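Local coordinates for reticulocyte binding protein (Streptococcus agalactiae COH1, PDB 3FAX) that probably hydrolyses alpha-1,6-glucosidic linkages in pullulan and related alpha-glucans, as a pullulanase-like glycoside hydrolase with a bound gluco-oligosaccharide, at residues D267-E272 with A615-G620; G514-D519 with V567-A572. All coordinates share one frame; numbering follows the deposited sequence.

Contact 1: D267-E272 with A615-G620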
ATOM      1  N   ASP A 267      -7.015 -12.716  13.022  1.00 39.46           N
ATOM      2  CA  ASP A 267      -8.253 -12.136  13.569  1.00 39.06           C
ATOM      3  C   ASP A 267      -8.624 -10.777  12.953  1.00 36.96           C
ATOM      4  O   ASP A 267      -9.570 -10.133  13.408  1.00 36.71           O
ATOM      5  CB  ASP A 267      -8.151 -11.979  15.095  1.00 40.50           C
ATOM      6  CG  ASP A 267      -7.951 -13.303  15.819  1.00 41.95           C
ATOM      7  OD1 ASP A 267      -8.520 -14.334  15.391  1.00 43.13           O
ATOM      8  OD2 ASP A 267      -7.234 -13.305  16.841  1.00 43.69           O
ATOM      9  N   ALA A 268      -7.895 -10.345  11.928  1.00 33.82           N
ATOM     10  CA  ALA A 268      -8.101  -9.022  11.343  1.00 32.96           C
ATOM     11  C   ALA A 268      -9.074  -9.063  10.168  1.00 32.17           C
ATOM     12  O   ALA A 268      -8.912  -9.874   9.248  1.00 33.47           O
ATOM     13  CB  ALA A 268      -6.762  -8.430  10.894  1.00 31.55           C
ATOM     14  N   VAL A 269     -10.084  -8.194  10.216  1.00 30.15           N
ATOM     15  CA  VAL A 269     -10.982  -7.957   9.087  1.00 28.59           C
ATOM     16  C   VAL A 269     -10.733  -6.530   8.643  1.00 28.30           C
ATOM     17  O   VAL A 269     -11.232  -5.584   9.250  1.00 27.41           O
ATOM     18  CB  VAL A 269     -12.479  -8.150   9.465  1.00 28.92           C
ATOM     19  CG1 VAL A 269     -13.383  -7.838   8.281  1.00 27.64           C
ATOM     20  CG2 VAL A 269     -12.734  -9.567   9.955  1.00 27.51           C
ATOM     21  N   ILE A 270      -9.929  -6.379   7.596  1.00 29.75           N
ATOM     22  CA  ILE A 270      -9.493  -5.062   7.134  1.00 30.26           C
ATOM     23  C   ILE A 270     -10.525  -4.439   6.180  1.00 30.75           C
ATOM     24  O   ILE A 270     -11.127  -5.133   5.362  1.00 29.45           O
ATOM     25  CB  ILE A 270      -8.117  -5.150   6.426  1.00 30.09           C
ATOM     26  CG1 ILE A 270      -7.054  -5.728   7.373  1.00 30.69           C
ATOM     27  CG2 ILE A 270      -7.684  -3.785   5.923  1.00 29.50           C
ATOM     28  CD1 ILE A 270      -5.766  -6.169   6.663  1.00 28.55           C
ATOM     29  N   TYR A 271     -10.710  -3.124   6.289  1.00 31.64           N
ATOM     30  CA  TYR A 271     -11.666  -2.384   5.462  1.00 30.53           C
ATOM     31  C   TYR A 271     -10.930  -1.253   4.765  1.00 28.27           C
ATOM     32  O   TYR A 271     -10.505  -0.307   5.426  1.00 27.20           O
ATOM     33  CB  TYR A 271     -12.788  -1.825   6.341  1.00 31.62           C
ATOM     34  CG  TYR A 271     -13.891  -1.116   5.575  1.00 32.23           C
ATOM     35  CD1 TYR A 271     -14.965  -1.830   5.037  1.00 31.60           C
ATOM     36  CD2 TYR A 271     -13.867   0.267   5.397  1.00 31.11           C
ATOM     37  CE1 TYR A 271     -15.975  -1.183   4.332  1.00 31.05           C
ATOM     38  CE2 TYR A 271     -14.876   0.920   4.697  1.00 30.70           C
ATOM     39  CZ  TYR A 271     -15.928   0.192   4.171  1.00 30.80           C
ATOM     40  OH  TYR A 271     -16.933   0.840   3.482  1.00 30.83           O
ATOM     41  N   GLU A 272     -10.761  -1.362   3.445  1.00 27.22           N
ATOM     42  CA  GLU A 272      -9.932  -0.411   2.684  1.00 26.46           C
ATOM     43  C   GLU A 272     -10.738   0.773   2.212  1.00 25.68           C
ATOM     44  O   GLU A 272     -11.555   0.625   1.318  1.00 26.90           O
ATOM     45  CB  GLU A 272      -9.280  -1.067   1.454  1.00 26.15           C
ATOM     46  CG  GLU A 272      -8.417  -0.093   0.637  1.00 26.37           C
ATOM     47  CD  GLU A 272      -7.907  -0.653  -0.684  1.00 26.74           C
ATOM     48  OE1 GLU A 272      -8.702  -1.245  -1.447  1.00 27.06           O
ATOM     49  OE2 GLU A 272      -6.704  -0.476  -0.966  1.00 24.41           O
ATOM     50  N   ALA A 615      -8.739 -11.385   6.582  1.00 27.58           N
ATOM     51  CA  ALA A 615      -9.872 -11.042   5.730  1.00 28.50           C
ATOM     52  C   ALA A 615      -9.779  -9.589   5.308  1.00 27.84           C
ATOM     53  O   ALA A 615      -9.542  -8.720   6.140  1.00 29.47           O
ATOM     54  CB  ALA A 615     -11.195 -11.307   6.454  1.00 28.24           C
ATOM     55  N   PHE A 616      -9.972  -9.337   4.019  1.00 27.47           N
ATOM     56  CA  PHE A 616      -9.845  -7.997   3.445  1.00 28.59           C
ATOM     57  C   PHE A 616     -11.103  -7.652   2.673  1.00 28.66           C
ATOM     58  O   PHE A 616     -11.594  -8.463   1.886  1.00 29.43           O
ATOM     59  CB  PHE A 616      -8.653  -7.948   2.493  1.00 28.72           C
ATOM     60  CG  PHE A 616      -8.356  -6.578   1.951  1.00 29.34           C
ATOM     61  CD1 PHE A 616      -7.477  -5.727   2.614  1.00 28.64           C
ATOM     62  CD2 PHE A 616      -8.944  -6.140   0.768  1.00 28.83           C
ATOM     63  CE1 PHE A 616      -7.198  -4.470   2.107  1.00 28.55           C
ATOM     64  CE2 PHE A 616      -8.664  -4.886   0.259  1.00 26.94           C
ATOM     65  CZ  PHE A 616      -7.794  -4.053   0.923  1.00 27.71           C
ATOM     66  N   ILE A 617     -11.614  -6.448   2.893  1.00 28.55           N
ATOM     67  CA  ILE A 617     -12.842  -6.006   2.250  1.00 28.63           C
ATOM     68  C   ILE A 617     -12.624  -4.616   1.676  1.00 29.40           C
ATOM     69  O   ILE A 617     -12.211  -3.699   2.385  1.00 30.97           O
ATOM     70  CB  ILE A 617     -14.030  -6.037   3.243  1.00 29.04           C
ATOM     71  CG1 ILE A 617     -14.406  -7.497   3.528  1.00 31.24           C
ATOM     72  CG2 ILE A 617     -15.240  -5.268   2.693  1.00 26.41           C
ATOM     73  CD1 ILE A 617     -15.602  -7.678   4.453  1.00 34.67           C
ATOM     74  N   HIS A 618     -12.877  -4.471   0.382  1.00 30.66           N
ATOM     75  CA  HIS A 618     -12.774  -3.176  -0.265  1.00 30.79           C
ATOM     76  C   HIS A 618     -14.001  -2.386   0.130  1.00 31.59           C
ATOM     77  O   HIS A 618     -15.084  -2.942   0.186  1.00 31.73           O
ATOM     78  CB  HIS A 618     -12.700  -3.327  -1.784  1.00 29.52           C
ATOM     79  CG  HIS A 618     -12.706  -2.023  -2.518  1.00 28.66           C
ATOM     80  ND1 HIS A 618     -13.562  -1.761  -3.563  1.00 29.01           N
ATOM     81  CD2 HIS A 618     -11.972  -0.897  -2.342  1.00 28.55           C
ATOM     82  CE1 HIS A 618     -13.346  -0.537  -4.013  1.00 28.89           C
ATOM     83  NE2 HIS A 618     -12.391   0.012  -3.284  1.00 29.75           N
ATOM     84  N   SER A 619     -13.834  -1.100   0.428  1.00 34.04           N
ATOM     85  CA  SER A 619     -14.972  -0.259   0.819  1.00 34.21           C
ATOM     86  C   SER A 619     -15.961  -0.175  -0.330  1.00 34.20           C
ATOM     87  O   SER A 619     -15.599   0.197  -1.453  1.00 33.64           O
ATOM     88  CB  SER A 619     -14.514   1.150   1.215  1.00 33.70           C
ATOM     89  OG  SER A 619     -15.613   2.015   1.421  1.00 32.20           O
ATOM     90  N   GLY A 620     -17.205  -0.537  -0.043  1.00 35.28           N
ATOM     91  CA  GLY A 620     -18.252  -0.581  -1.053  1.00 36.42           C
ATOM     92  C   GLY A 620     -18.570  -1.994  -1.516  1.00 37.88           C
ATOM     93  O   GLY A 620     -19.681  -2.267  -1.982  1.00 38.79           O
TER
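Val269-Glu272 and Ala615-His618 run in parallel as the first and last strands of the alpha-amylase-type barrel. Ala615 N donates to Ala268 O at 3.1 Å. Ala615 O then takes the N-H of Ile270 at 2.8 Å. The pattern continues with Ile617 N to Ile270 O and Glu272 N to Ile617 O. Ser619 N to Glu272 O ends it just beyond the last strand. This seam closes the (beta/alpha)8 barrel, and the side chains divide between its two surfaces. Val269, Tyr271, Ala615 and Ile617 face outward, where helix 685-702 covers Val269, Ala615 and Ile617. Tyr271 CG lies anti to the backbone N (chi1 -176°), which carries the ring across to Ser619, whose backbone N lies over one ring face. There Ser619 OG donates to Tyr271 OH at 2.7 Å, and the phenol oxygen is also bonded to Glu622. Ile270, Glu272, Phe616 and His618 face the interior. The Phe616 ring meets CG2 of Ile270 through CD1 at 3.8 Å. Its CZ presses on Glu272 CB at 3.4 Å. The carboxylate carbon of Glu272 lies at the edge of that ring, with the carboxylate and ring planes 74° apart. Glu272 OE2 is hydrogen-bonded to His573, while its OE1 sits 3.4 Å from His618 CD2.

Contact 2: G514-D519 with V567-A572. With GLC (alpha-D-glucopyranose), chain B.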
ATOM      1  N   GLY A 514       1.932 -10.197   6.000  1.00 28.56           N
ATOM      2  CA  GLY A 514       1.069 -10.980   5.102  1.00 27.99           C
ATOM      3  C   GLY A 514       0.964 -10.381   3.699  1.00 26.83           C
ATOM      4  O   GLY A 514       1.218  -9.183   3.505  1.00 26.23           O
ATOM      5  N   VAL A 515       0.575 -11.199   2.722  1.00 23.10           N
ATOM      6  CA  VAL A 515       0.433 -10.707   1.346  1.00 21.84           C
ATOM      7  C   VAL A 515      -0.901 -11.037   0.699  1.00 21.21           C
ATOM      8  O   VAL A 515      -1.480 -12.099   0.924  1.00 20.72           O
ATOM      9  CB  VAL A 515       1.571 -11.194   0.421  1.00 19.64           C
ATOM     10  CG1 VAL A 515       2.917 -10.671   0.921  1.00 16.14           C
ATOM     11  CG2 VAL A 515       1.557 -12.715   0.281  1.00 19.60           C
ATOM     12  N   PHE A 516      -1.373 -10.100  -0.118  1.00 23.77           N
ATOM     13  CA  PHE A 516      -2.583 -10.292  -0.903  1.00 25.51           C
ATOM     14  C   PHE A 516      -2.492 -11.555  -1.742  1.00 26.13           C
ATOM     15  O   PHE A 516      -1.467 -11.832  -2.370  1.00 24.23           O
ATOM     16  CB  PHE A 516      -2.840  -9.088  -1.809  1.00 27.77           C
ATOM     17  CG  PHE A 516      -3.320  -7.864  -1.075  1.00 27.92           C
ATOM     18  CD1 PHE A 516      -4.656  -7.745  -0.704  1.00 29.59           C
ATOM     19  CD2 PHE A 516      -2.446  -6.834  -0.773  1.00 27.80           C
ATOM     20  CE1 PHE A 516      -5.117  -6.614  -0.036  1.00 30.49           C
ATOM     21  CE2 PHE A 516      -2.886  -5.702  -0.108  1.00 29.54           C
ATOM     22  CZ  PHE A 516      -4.229  -5.590   0.271  1.00 30.90           C
ATOM     23  N   SER A 517      -3.584 -12.315  -1.722  1.00 27.60           N
ATOM     24  CA  SER A 517      -3.717 -13.550  -2.474  1.00 27.96           C
ATOM     25  C   SER A 517      -4.454 -13.276  -3.775  1.00 29.45           C
ATOM     26  O   SER A 517      -5.678 -13.235  -3.803  1.00 29.69           O
ATOM     27  CB  SER A 517      -4.478 -14.591  -1.644  1.00 26.99           C
ATOM     28  OG  SER A 517      -4.447 -15.860  -2.252  1.00 26.74           O
ATOM     29  N   ASP A 518      -3.700 -13.078  -4.854  1.00 31.51           N
ATOM     30  CA  ASP A 518      -4.298 -12.936  -6.181  1.00 31.04           C
ATOM     31  C   ASP A 518      -4.865 -14.265  -6.702  1.00 31.35           C
ATOM     32  O   ASP A 518      -5.708 -14.272  -7.598  1.00 29.54           O
ATOM     33  CB  ASP A 518      -3.310 -12.310  -7.193  1.00 32.87           C
ATOM     34  CG  ASP A 518      -1.958 -13.025  -7.253  1.00 32.98           C
ATOM     35  OD1 ASP A 518      -1.499 -13.581  -6.229  1.00 33.90           O
ATOM     36  OD2 ASP A 518      -1.339 -13.001  -8.333  1.00 32.75           O
ATOM     37  N   ASP A 519      -4.420 -15.385  -6.129  1.00 31.83           N
ATOM     38  CA  ASP A 519      -4.914 -16.704  -6.548  1.00 29.78           C
ATOM     39  C   ASP A 519      -6.386 -16.880  -6.188  1.00 28.11           C
ATOM     40  O   ASP A 519      -7.189 -17.307  -7.027  1.00 27.90           O
ATOM     41  CB  ASP A 519      -4.093 -17.841  -5.922  1.00 28.48           C
ATOM     42  CG  ASP A 519      -4.200 -19.131  -6.709  1.00 29.74           C
ATOM     43  OD1 ASP A 519      -3.844 -19.102  -7.908  1.00 31.40           O
ATOM     44  OD2 ASP A 519      -4.630 -20.168  -6.144  1.00 26.31           O
ATOM     45  N   VAL A 567      -3.493 -12.589   2.863  1.00 30.12           N
ATOM     46  CA  VAL A 567      -4.574 -11.629   2.893  1.00 29.84           C
ATOM     47  C   VAL A 567      -5.564 -12.046   1.808  1.00 30.65           C
ATOM     48  O   VAL A 567      -5.248 -12.021   0.606  1.00 27.79           O
ATOM     49  CB  VAL A 567      -4.055 -10.197   2.641  1.00 29.03           C
ATOM     50  CG1 VAL A 567      -5.199  -9.192   2.753  1.00 25.82           C
ATOM     51  CG2 VAL A 567      -2.919  -9.869   3.618  1.00 23.50           C
ATOM     52  N   GLN A 568      -6.754 -12.459   2.237  1.00 31.26           N
ATOM     53  CA  GLN A 568      -7.751 -12.991   1.318  1.00 31.62           C
ATOM     54  C   GLN A 568      -8.583 -11.834   0.788  1.00 31.40           C
ATOM     55  O   GLN A 568      -9.116 -11.049   1.573  1.00 31.16           O
ATOM     56  CB  GLN A 568      -8.650 -14.013   2.018  1.00 32.79           C
ATOM     57  CG  GLN A 568      -7.913 -15.141   2.756  1.00 34.33           C
ATOM     58  CD  GLN A 568      -7.547 -16.344   1.880  1.00 35.12           C
ATOM     59  OE1 GLN A 568      -7.484 -17.474   2.370  1.00 34.69           O
ATOM     60  NE2 GLN A 568      -7.298 -16.107   0.597  1.00 35.18           N
ATOM     61  N   TYR A 569      -8.687 -11.720  -0.538  1.00 30.51           N
ATOM     62  CA  TYR A 569      -9.486 -10.660  -1.146  1.00 29.88           C
ATOM     63  C   TYR A 569     -10.011 -10.984  -2.550  1.00 30.72           C
ATOM     64  O   TYR A 569      -9.488 -11.859  -3.250  1.00 31.48           O
ATOM     65  CB  TYR A 569      -8.701  -9.340  -1.151  1.00 29.42           C
ATOM     66  CG  TYR A 569      -7.773  -9.096  -2.338  1.00 29.28           C
ATOM     67  CD1 TYR A 569      -6.879 -10.061  -2.775  1.00 29.11           C
ATOM     68  CD2 TYR A 569      -7.767  -7.872  -2.986  1.00 28.74           C
ATOM     69  CE1 TYR A 569      -6.024  -9.818  -3.841  1.00 29.57           C
ATOM     70  CE2 TYR A 569      -6.927  -7.621  -4.038  1.00 29.18           C
ATOM     71  CZ  TYR A 569      -6.053  -8.591  -4.463  1.00 29.72           C
ATOM     72  OH  TYR A 569      -5.223  -8.320  -5.522  1.00 28.42           O
ATOM     73  N   ILE A 570     -11.071 -10.274  -2.928  1.00 30.03           N
ATOM     74  CA  ILE A 570     -11.651 -10.354  -4.267  1.00 29.82           C
ATOM     75  C   ILE A 570     -11.805  -8.969  -4.919  1.00 29.63           C
ATOM     76  O   ILE A 570     -12.019  -8.873  -6.131  1.00 27.19           O
ATOM     77  CB  ILE A 570     -13.014 -11.091  -4.260  1.00 29.34           C
ATOM     78  CG1 ILE A 570     -13.933 -10.560  -3.157  1.00 30.28           C
ATOM     79  CG2 ILE A 570     -12.807 -12.578  -4.094  1.00 28.99           C
ATOM     80  CD1 ILE A 570     -15.319 -11.195  -3.139  1.00 27.70           C
ATOM     81  N   ALA A 571     -11.693  -7.905  -4.118  1.00 28.86           N
ATOM     82  CA  ALA A 571     -11.721  -6.541  -4.629  1.00 26.88           C
ATOM     83  C   ALA A 571     -10.808  -5.640  -3.822  1.00 28.66           C
ATOM     84  O   ALA A 571     -10.527  -5.901  -2.661  1.00 30.06           O
ATOM     85  CB  ALA A 571     -13.124  -6.001  -4.605  1.00 26.08           C
ATOM     86  N   ALA A 572     -10.342  -4.575  -4.454  1.00 31.37           N
ATOM     87  CA  ALA A 572      -9.540  -3.560  -3.789  1.00 34.46           C
ATOM     88  C   ALA A 572      -9.860  -2.241  -4.476  1.00 35.46           C
ATOM     89  O   ALA A 572     -10.798  -2.171  -5.268  1.00 38.19           O
ATOM     90  CB  ALA A 572      -8.048  -3.892  -3.894  1.00 34.33           C
TER
HETATM   91  C1  GLC B   2       0.424 -10.212 -10.864  1.00 54.69           C
HETATM   92  C2  GLC B   2      -0.782  -9.958  -9.965  1.00 52.17           C
HETATM   93  C3  GLC B   2      -1.453  -8.647 -10.327  1.00 52.19           C
HETATM   94  C4  GLC B   2      -0.427  -7.531 -10.328  1.00 54.01           C
HETATM   95  C5  GLC B   2       0.713  -7.882 -11.274  1.00 54.23           C
HETATM   96  C6  GLC B   2       1.743  -6.754 -11.299  1.00 54.29           C
HETATM   97  O2  GLC B   2      -1.733 -10.985 -10.100  1.00 48.48           O
HETATM   98  O3  GLC B   2      -2.471  -8.352  -9.401  1.00 49.30           O
HETATM   99  O4  GLC B   2      -1.066  -6.360 -10.773  1.00 56.13           O
HETATM  100  O5  GLC B   2       1.300  -9.097 -10.847  1.00 54.36           O
HETATM  101  O6  GLC B   2       2.977  -7.227 -11.778  1.00 54.08           O
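Phe516 and Tyr569 meet as a T-shaped (edge-to-face) pair, with ring centroids 4.8 Å apart and planes at 56°. Phe516 supplies the edge. Its CD1 stands over the centre of one Tyr569 face, 3.8 Å from Tyr569 CG. Tyr569 CG lies between its backbone N and carbonyl carbon (chi1 87°), which turns the ring face to Phe516. This ring also receives Ser517 O at its edge, close to the ring plane and 3.4 Å from CE1. Its hydroxyl is bonded to Arg521. Val567 CG1 packs against the same Phe516 ring, 3.8 Å from CD1, while CG2 lies against the backbone of Val515. On the backbone, Val567 N donates to Val515 O at 2.8 Å, and Ser517 N donates to Val567 O at 2.9 Å. Ser517 is the N-cap of helix 518-525. Asp518, in its first turn, accepts a hydrogen bond at OD2 from O2 of the alpha-D-glucopyranose at 2.7 Å. OD1 is held by Gln504 and Asn557, which fix the carboxylate. Arg521 bonds the same sugar. Sugar contacts from residues just after a strand suit the C-terminal mouth of a (beta/alpha)8 glycoside hydrolase barrel.

How the contacts relate
Beyond the N-terminal beta domains, the chain enters the barrel at 267-272. It passes through strands 312-315, 385-390, 453-456 and 482-485 before reaching 514-519. After a further 47 residues it comes to 567-572, where contact 2 closes a short loop between neighbouring strands six and seven. The eighth strand, 615-620, then returns to the first, so contact 1 closes a loop of 342 residues, with contact 2 nested inside it. The two meet where strands 566-568 and 614-618 adjoin. Phe616 N lies 3.1 Å from Gln568 O, a probable hydrogen bond. Inside the barrel, the rings of Phe616 and Phe516 pack edge-to-face, linking strand 513-517 of contact 2 to strand 614-618 of contact 1.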